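Side-chain contacts in trypsin-resistant surface T6 protein (Streptococcus pyogenes serotype M6, PDB 4P0D), which probably forms the repeating backbone of a sortase-assembled pilus on the streptococcal cell surface, where it makes up the T6 antigen: residues A[10-15]-A[19-24]; A[77-80]-A[85-88]; A[170-175]-A[200-205]. The protein carries 1 engineered substitution. One frame throughout, in Å; residues are numbered along the deposited sequence.

Interaction 1 (A[10-15]-A[19-24]); sequences LKITNI and PTVTLY
Ile12 and Ile15 push into hollows between Pro19, Val21 and Leu23, and so form part of the buried filling of the Ig-like domain, a β fold in which strands 7-13 and 20-31 are not paired and meet here through their side chains. The two backbones stay well separated, with 9.5 Å between Ile12 CA and Val21 CA. Ile12 and Val21 pass alongside one another, running in opposite senses, and the CD1 methyl of Ile12 drops into the notch between Val21 CG1, at 4.0 Å, and Leu23 CD1, at 4.5 Å. Val21 serves both isoleucines because its fork is spread along the strand: CG1 stands anti to the backbone N (chi1 -178°) and receives Ile12, while CG2, beside that N, faces Ile15 CD1 at 4.3 Å. Ile112 and Leu114 of strand 108-116 pack on Ile12, and Tyr109 covers both Ile15 and Pro19, continuing the apolar lining. Where the chain turns from one strand into the next, the fit becomes tighter. The side chain of Ile15 meets the proline ring obliquely, and its CG2 methyl rests against two ring carbons, Pro19 CG at 3.5 Å and Pro19 CD at 3.4 Å, the latter closer than carbons usually approach.

Interaction 2 (A[77-80]-A[85-88]); sequences ENVS and TATY. With CA (calcium ion), chain E.
The Tyr88 ring and the Glu77 carboxylate are turned 33° from each other where their two side chains cross nearly at right angles. Glu77 touches the ring's outer end with its aliphatic part: CG comes in obliquely, 3.3 Å from Tyr88 OH and 3.6 Å from Tyr88 CE1, and the bend at chi2 (-70°) folds the carboxylate back beside the phenol oxygen. Nearer the ring's root, Val79 CG2 also approaches obliquely, 4.1 Å from Tyr88 CD1, while Tyr96 makes an edge-to-face stack with the same ring. The other valine branch, CG1, sits on Ala86 CB at 3.9 Å. Beyond it the two chains are joined through solvent: a water donates to Ser80 O and accepts from Thr87 N at 2.9 Å, spanning a gap too wide for a direct backbone bond. Thr85 then holds the calcium ion with its carbonyl O, 2.7 Å from the metal, and its OG1; Ser82 O and two waters are further ligands. The short runs 77-79 and 86-88 lie at 143°, roughly antiparallel; their strands pair with different neighbours, 75-79 with 20-31 and 86-91 with 7-13, an arrangement consistent with a β-arch in the Ig-like domain, with a calcium site at its connecting loop.

Interaction 3 (A[170-175]-A[200-205]); sequences SVLSYS and EGLTFN
Leu202 stands across both Leu172 and Tyr174, meeting each at about a right angle, so that one forked leucine end is shared between two residues, two positions apart on strand 171-179, whose side chains both point toward it. Each methyl has a different closest partner. Leu202 CD2 turns to Leu172 and lies 4.0 Å from its CD1 methyl, while Leu202 CD1 reaches the far end of the tyrosine, 3.6 Å from Tyr174 OH. The long phenol side chain is what makes this second meeting possible: with CG beside the backbone N (chi1 -66°), the ring extends from its strand toward the leucine and presents its oxygen, and not its carbons, to the methyl. Leu172 is shorter and meets its partner methyl to methyl.

The setting is the Cna-B-like domain, where strands 171-179 and 202-213 both pair with strand 258-265. The backbones therefore remain apart, 8.8 Å between Leu172 CA and Leu202 CA, and Val265 of the shared strand also packs against Leu202. On the second segment the carboxamide of Asn241 takes up the polar backbone, its ND2 bonding to Leu202 O and its OD1 accepting from Phe204 N.

Chemically the contact is a small one, burying 89 Å² in all, and rests on dispersion between methyl groups and a methyl set against a phenol oxygen. Such forces have little directional preference, so the placement of the two segments probably owes more to polar bonds outside the contact: backbone bonds of Leu172 with Ala263 and Tyr174 with Tyr261 on one side, the Asn241 carboxamide on the other.

Interactions 1 and 2 belong together: their centres lie about 5 Å apart within one Ig-like domain, although interaction 1 closes in the chain well before interaction 2 opens. Neighbouring strands join them on both sides, Leu23 N reaching Glu77 O at 2.7 Å and Leu10 N reaching Tyr88 O at 2.8 Å, probable hydrogen bonds that tie the segments of the two contacts directly together. Interaction 3 comes later in the chain and in the next domain, its centre about 45 Å from that of interaction 1 and about 49 Å from that of interaction 2. Strand 139-155, which pairs with both 7-13 and 171-179, connects the two regions, consistent with an elongated, modular pilin.

Interaction 1 (A[10-15]-A[19-24])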
loop_
_atom_site.group_PDB
_atom_site.type_symbol
_atom_site.label_atom_id
_atom_site.label_comp_id
_atom_site.label_asym_id
_atom_site.label_seq_id
_atom_site.Cartn_x
_atom_site.Cartn_y
_atom_site.Cartn_z
ATOM N N LEU A 10 -17.524 -10.454 36.628
ATOM C CA LEU A 10 -17.841 -9.905 35.323
ATOM C C LEU A 10 -16.772 -10.408 34.350
ATOM O O LEU A 10 -15.578 -10.211 34.566
ATOM C CB LEU A 10 -17.870 -8.371 35.375
ATOM C CG LEU A 10 -18.867 -7.800 36.377
ATOM C CD1 LEU A 10 -18.821 -6.277 36.358
ATOM C CD2 LEU A 10 -20.272 -8.316 36.094
ATOM N N LYS A 11 -17.216 -11.067 33.291
ATOM C CA LYS A 11 -16.324 -11.818 32.431
ATOM C C LYS A 11 -16.522 -11.469 30.960
ATOM O O LYS A 11 -17.642 -11.296 30.480
ATOM C CB LYS A 11 -16.543 -13.307 32.673
ATOM C CG LYS A 11 -15.733 -14.233 31.778
ATOM C CD LYS A 11 -15.922 -15.675 32.222
ATOM C CE LYS A 11 -15.189 -16.654 31.324
ATOM N NZ LYS A 11 -15.068 -17.969 32.018
ATOM N N ILE A 12 -15.410 -11.369 30.252
ATOM C CA ILE A 12 -15.424 -11.135 28.827
ATOM C C ILE A 12 -14.703 -12.311 28.160
ATOM O O ILE A 12 -13.598 -12.671 28.567
ATOM C CB ILE A 12 -14.733 -9.813 28.464
ATOM C CG1 ILE A 12 -15.452 -8.643 29.150
ATOM C CG2 ILE A 12 -14.769 -9.600 26.949
ATOM C CD1 ILE A 12 -14.660 -7.346 29.158
ATOM N N THR A 13 -15.347 -12.934 27.180
ATOM C CA THR A 13 -14.697 -13.975 26.368
ATOM C C THR A 13 -14.437 -13.504 24.929
ATOM O O THR A 13 -14.817 -12.387 24.547
ATOM C CB THR A 13 -15.535 -15.258 26.322
ATOM O OG1 THR A 13 -16.807 -14.938 25.770
ATOM C CG2 THR A 13 -15.709 -15.837 27.705
ATOM N N ASN A 14 -13.777 -14.355 24.145
ATOM C CA ASN A 14 -13.456 -14.060 22.747
ATOM C C ASN A 14 -12.551 -12.853 22.578
ATOM O O ASN A 14 -12.708 -12.065 21.635
ATOM C CB ASN A 14 -14.727 -13.889 21.883
ATOM C CG ASN A 14 -14.448 -14.077 20.398
ATOM O OD1 ASN A 14 -13.657 -14.950 20.029
ATOM N ND2 ASN A 14 -15.071 -13.258 19.544
ATOM N N ILE A 15 -11.559 -12.734 23.455
ATOM C CA ILE A 15 -10.604 -11.650 23.391
ATOM C C ILE A 15 -9.425 -12.087 22.526
ATOM O O ILE A 15 -8.650 -12.974 22.905
ATOM C CB ILE A 15 -10.115 -11.233 24.791
ATOM C CG1 ILE A 15 -11.307 -10.854 25.669
ATOM C CG2 ILE A 15 -9.150 -10.050 24.695
ATOM C CD1 ILE A 15 -10.943 -10.301 27.032
ATOM N N PRO A 19 -5.676 -7.090 23.542
ATOM C CA PRO A 19 -5.943 -5.682 23.819
ATOM C C PRO A 19 -5.805 -5.349 25.310
ATOM O O PRO A 19 -5.670 -6.232 26.138
ATOM C CB PRO A 19 -7.392 -5.525 23.386
ATOM C CG PRO A 19 -7.993 -6.853 23.731
ATOM C CD PRO A 19 -6.924 -7.864 23.408
ATOM N N THR A 20 -5.839 -4.063 25.619
ATOM C CA THR A 20 -6.010 -3.562 26.965
ATOM C C THR A 20 -7.497 -3.553 27.243
ATOM O O THR A 20 -8.303 -3.184 26.378
ATOM C CB THR A 20 -5.476 -2.120 27.041
ATOM O OG1 THR A 20 -4.075 -2.144 26.787
ATOM C CG2 THR A 20 -5.737 -1.502 28.369
ATOM N N VAL A 21 -7.873 -3.972 28.438
ATOM C CA VAL A 21 -9.261 -3.935 28.853
ATOM C C VAL A 21 -9.384 -2.960 30.037
ATOM O O VAL A 21 -8.689 -3.104 31.064
ATOM C CB VAL A 21 -9.772 -5.336 29.247
ATOM C CG1 VAL A 21 -11.233 -5.269 29.641
ATOM C CG2 VAL A 21 -9.567 -6.317 28.098
ATOM N N THR A 22 -10.249 -1.970 29.864
ATOM C CA THR A 22 -10.559 -0.999 30.889
ATOM C C THR A 22 -12.056 -1.031 31.180
ATOM O O THR A 22 -12.872 -0.968 30.261
ATOM C CB THR A 22 -10.170 0.413 30.452
ATOM O OG1 THR A 22 -8.855 0.409 29.870
ATOM C CG2 THR A 22 -10.206 1.361 31.652
ATOM N N LEU A 23 -12.413 -1.120 32.459
ATOM C CA LEU A 23 -13.801 -1.092 32.883
ATOM C C LEU A 23 -14.077 0.273 33.531
ATOM O O LEU A 23 -13.315 0.725 34.392
ATOM C CB LEU A 23 -14.101 -2.232 33.855
ATOM C CG LEU A 23 -14.791 -3.456 33.252
ATOM C CD1 LEU A 23 -13.945 -4.107 32.159
ATOM C CD2 LEU A 23 -15.114 -4.462 34.355
ATOM N N TYR A 24 -15.145 0.931 33.087
ATOM C CA TYR A 24 -15.518 2.237 33.630
ATOM C C TYR A 24 -16.822 2.101 34.355
ATOM O O TYR A 24 -17.833 1.756 33.750
ATOM C CB TYR A 24 -15.678 3.246 32.501
ATOM C CG TYR A 24 -14.441 3.411 31.655
ATOM C CD1 TYR A 24 -13.445 4.292 32.024
ATOM C CD2 TYR A 24 -14.277 2.694 30.464
ATOM C CE1 TYR A 24 -12.310 4.464 31.253
ATOM C CE2 TYR A 24 -13.143 2.850 29.691
ATOM C CZ TYR A 24 -12.154 3.746 30.087
ATOM O OH TYR A 24 -10.994 3.934 29.322
#

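Interaction 2 (A[77-80]-A[85-88])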
loop_
_atom_site.group_PDB
_atom_site.type_symbol
_atom_site.label_atom_id
_atom_site.label_comp_id
_atom_site.label_asym_id
_atom_site.label_seq_id
_atom_site.Cartn_x
_atom_site.Cartn_y
_atom_site.Cartn_z
ATOM N N GLU A 77 -11.206 0.691 36.158
ATOM C CA GLU A 77 -10.436 -0.540 36.461
ATOM C C GLU A 77 -9.710 -1.090 35.241
ATOM O O GLU A 77 -10.266 -1.155 34.132
ATOM C CB GLU A 77 -11.357 -1.657 36.953
ATOM C CG GLU A 77 -12.313 -1.274 38.066
ATOM C CD GLU A 77 -11.626 -1.025 39.384
ATOM O OE1 GLU A 77 -10.477 -1.489 39.594
ATOM O OE2 GLU A 77 -12.251 -0.347 40.215
ATOM N N ASN A 78 -8.474 -1.517 35.462
ATOM C CA ASN A 78 -7.678 -2.174 34.442
ATOM C C ASN A 78 -7.794 -3.672 34.678
ATOM O O ASN A 78 -7.575 -4.125 35.793
ATOM C CB ASN A 78 -6.232 -1.709 34.568
ATOM C CG ASN A 78 -6.118 -0.188 34.635
ATOM O OD1 ASN A 78 -6.756 0.526 33.861
ATOM N ND2 ASN A 78 -5.320 0.312 35.583
ATOM N N VAL A 79 -8.160 -4.432 33.649
ATOM C CA VAL A 79 -8.438 -5.846 33.824
ATOM C C VAL A 79 -7.461 -6.655 32.966
ATOM O O VAL A 79 -7.302 -6.399 31.782
ATOM C CB VAL A 79 -9.903 -6.144 33.484
ATOM C CG1 VAL A 79 -10.244 -7.615 33.727
ATOM C CG2 VAL A 79 -10.808 -5.242 34.317
ATOM N N SER A 80 -6.784 -7.619 33.584
ATOM C CA SER A 80 -5.820 -8.417 32.848
ATOM C C SER A 80 -6.543 -9.418 31.957
ATOM O O SER A 80 -7.710 -9.735 32.182
ATOM C CB SER A 80 -4.886 -9.149 33.807
ATOM O OG SER A 80 -5.597 -10.162 34.499
ATOM N N THR A 85 -9.831 -14.599 27.657
ATOM C CA THR A 85 -10.849 -14.153 28.581
ATOM C C THR A 85 -10.313 -13.149 29.594
ATOM O O THR A 85 -9.114 -13.080 29.869
ATOM C CB THR A 85 -11.500 -15.336 29.335
ATOM O OG1 THR A 85 -10.587 -15.842 30.300
ATOM C CG2 THR A 85 -11.894 -16.454 28.387
ATOM N N ALA A 86 -11.220 -12.351 30.133
ATOM C CA ALA A 86 -10.865 -11.432 31.224
ATOM C C ALA A 86 -11.930 -11.555 32.275
ATOM O O ALA A 86 -13.123 -11.681 31.930
ATOM C CB ALA A 86 -10.780 -10.013 30.706
ATOM N N THR A 87 -11.507 -11.556 33.545
ATOM C CA THR A 87 -12.422 -11.629 34.675
ATOM C C THR A 87 -12.142 -10.519 35.692
ATOM O O THR A 87 -11.004 -10.247 36.049
ATOM C CB THR A 87 -12.357 -13.015 35.344
ATOM O OG1 THR A 87 -12.887 -13.984 34.432
ATOM C CG2 THR A 87 -13.188 -13.072 36.617
ATOM N N TYR A 88 -13.215 -9.901 36.155
ATOM C CA TYR A 88 -13.170 -8.817 37.116
ATOM C C TYR A 88 -14.147 -9.145 38.257
ATOM O O TYR A 88 -15.279 -9.582 38.013
ATOM C CB TYR A 88 -13.558 -7.524 36.431
ATOM C CG TYR A 88 -13.684 -6.384 37.396
ATOM C CD1 TYR A 88 -12.545 -5.797 37.948
ATOM C CD2 TYR A 88 -14.937 -5.924 37.810
ATOM C CE1 TYR A 88 -12.652 -4.765 38.862
ATOM C CE2 TYR A 88 -15.050 -4.889 38.723
ATOM C CZ TYR A 88 -13.909 -4.308 39.230
ATOM O OH TYR A 88 -13.991 -3.279 40.151
HETATM CA CA CA E . -8.343 -15.241 31.357
HETATM O O HOH W 1 -8.618 -11.452 33.941
HETATM O O HOH W 2 -8.127 -17.939 32.379
HETATM O O HOH W 3 -9.050 -14.529 33.482
#

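Interaction 3 (A[170-175]-A[200-205])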
loop_
_atom_site.group_PDB
_atom_site.type_symbol
_atom_site.label_atom_id
_atom_site.label_comp_id
_atom_site.label_asym_id
_atom_site.label_seq_id
_atom_site.Cartn_x
_atom_site.Cartn_y
_atom_site.Cartn_z
ATOM N N SER A 170 6.967 1.119 -19.406
ATOM C CA SER A 170 5.835 0.207 -19.200
ATOM C C SER A 170 4.771 0.789 -18.261
ATOM O O SER A 170 5.094 1.376 -17.234
ATOM C CB SER A 170 6.331 -1.121 -18.630
ATOM O OG SER A 170 7.218 -1.774 -19.524
ATOM N N VAL A 171 3.502 0.616 -18.604
ATOM C CA VAL A 171 2.411 1.038 -17.727
ATOM C C VAL A 171 2.006 -0.143 -16.841
ATOM O O VAL A 171 1.684 -1.242 -17.319
ATOM C CB VAL A 171 1.202 1.577 -18.515
ATOM C CG1 VAL A 171 -0.039 1.684 -17.652
ATOM C CG2 VAL A 171 1.531 2.935 -19.122
ATOM N N LEU A 172 2.033 0.098 -15.539
ATOM C CA LEU A 172 1.683 -0.925 -14.552
ATOM C C LEU A 172 0.336 -0.604 -13.925
ATOM O O LEU A 172 0.053 0.575 -13.624
ATOM C CB LEU A 172 2.768 -0.989 -13.477
ATOM C CG LEU A 172 4.180 -1.312 -13.977
ATOM C CD1 LEU A 172 5.130 -1.493 -12.820
ATOM C CD2 LEU A 172 4.191 -2.571 -14.812
ATOM N N SER A 173 -0.476 -1.630 -13.722
ATOM C CA SER A 173 -1.862 -1.468 -13.282
ATOM C C SER A 173 -1.993 -2.055 -11.888
ATOM O O SER A 173 -1.840 -3.247 -11.694
ATOM C CB SER A 173 -2.830 -2.157 -14.242
ATOM O OG SER A 173 -2.759 -1.533 -15.519
ATOM N N TYR A 174 -2.283 -1.187 -10.933
ATOM C CA TYR A 174 -2.394 -1.566 -9.543
ATOM C C TYR A 174 -3.867 -1.608 -9.132
ATOM O O TYR A 174 -4.701 -0.863 -9.641
ATOM C CB TYR A 174 -1.671 -0.550 -8.680
ATOM C CG TYR A 174 -0.180 -0.497 -8.863
ATOM C CD1 TYR A 174 0.400 0.295 -9.851
ATOM C CD2 TYR A 174 0.660 -1.224 -8.035
ATOM C CE1 TYR A 174 1.771 0.351 -9.998
ATOM C CE2 TYR A 174 2.037 -1.177 -8.181
ATOM C CZ TYR A 174 2.585 -0.392 -9.157
ATOM O OH TYR A 174 3.945 -0.350 -9.275
ATOM N N SER A 175 -4.164 -2.490 -8.194
ATOM C CA SER A 175 -5.517 -2.680 -7.681
ATOM C C SER A 175 -5.481 -2.957 -6.178
ATOM O O SER A 175 -4.609 -3.691 -5.692
ATOM C CB SER A 175 -6.222 -3.811 -8.426
ATOM O OG SER A 175 -5.571 -5.043 -8.230
ATOM N N GLU A 200 10.107 6.555 -6.586
ATOM C CA GLU A 200 10.341 7.624 -7.556
ATOM C C GLU A 200 10.489 7.147 -8.993
ATOM O O GLU A 200 10.275 7.928 -9.895
ATOM C CB GLU A 200 11.509 8.550 -7.148
ATOM C CG GLU A 200 12.886 7.914 -7.154
ATOM C CD GLU A 200 14.019 8.939 -7.145
ATOM O OE1 GLU A 200 15.181 8.502 -7.165
ATOM O OE2 GLU A 200 13.762 10.173 -7.144
ATOM N N GLY A 201 10.822 5.875 -9.197
ATOM C CA GLY A 201 10.975 5.309 -10.538
ATOM C C GLY A 201 9.667 4.959 -11.245
ATOM O O GLY A 201 9.679 4.401 -12.347
ATOM N N LEU A 202 8.546 5.252 -10.587
ATOM C CA LEU A 202 7.217 5.064 -11.148
ATOM C C LEU A 202 6.520 6.405 -11.103
ATOM O O LEU A 202 6.620 7.096 -10.103
ATOM C CB LEU A 202 6.452 4.053 -10.297
ATOM C CG LEU A 202 7.132 2.681 -10.186
ATOM C CD1 LEU A 202 6.728 1.925 -8.929
ATOM C CD2 LEU A 202 6.826 1.863 -11.437
ATOM N N THR A 203 5.847 6.800 -12.175
ATOM C CA THR A 203 5.148 8.062 -12.206
ATOM C C THR A 203 3.653 7.755 -12.100
ATOM O O THR A 203 3.052 7.195 -13.017
ATOM C CB THR A 203 5.489 8.869 -13.472
ATOM O OG1 THR A 203 6.911 9.045 -13.570
ATOM C CG2 THR A 203 4.800 10.245 -13.459
ATOM N N PHE A 204 3.077 8.090 -10.950
ATOM C CA PHE A 204 1.661 7.857 -10.653
ATOM C C PHE A 204 0.776 8.702 -11.538
ATOM O O PHE A 204 1.083 9.868 -11.748
ATOM C CB PHE A 204 1.386 8.235 -9.197
ATOM C CG PHE A 204 -0.062 8.159 -8.810
ATOM C CD1 PHE A 204 -0.713 6.938 -8.737
ATOM C CD2 PHE A 204 -0.775 9.315 -8.507
ATOM C CE1 PHE A 204 -2.055 6.866 -8.391
ATOM C CE2 PHE A 204 -2.106 9.242 -8.139
ATOM C CZ PHE A 204 -2.748 8.026 -8.079
ATOM N N ASN A 205 -0.303 8.112 -12.053
ATOM C CA ASN A 205 -1.279 8.830 -12.869
ATOM C C ASN A 205 -2.585 8.983 -12.106
ATOM O O ASN A 205 -3.409 8.063 -12.078
ATOM C CB ASN A 205 -1.546 8.103 -14.199
ATOM C CG ASN A 205 -2.421 8.925 -15.159
ATOM O OD1 ASN A 205 -3.150 9.833 -14.761
ATOM N ND2 ASN A 205 -2.331 8.608 -16.432
#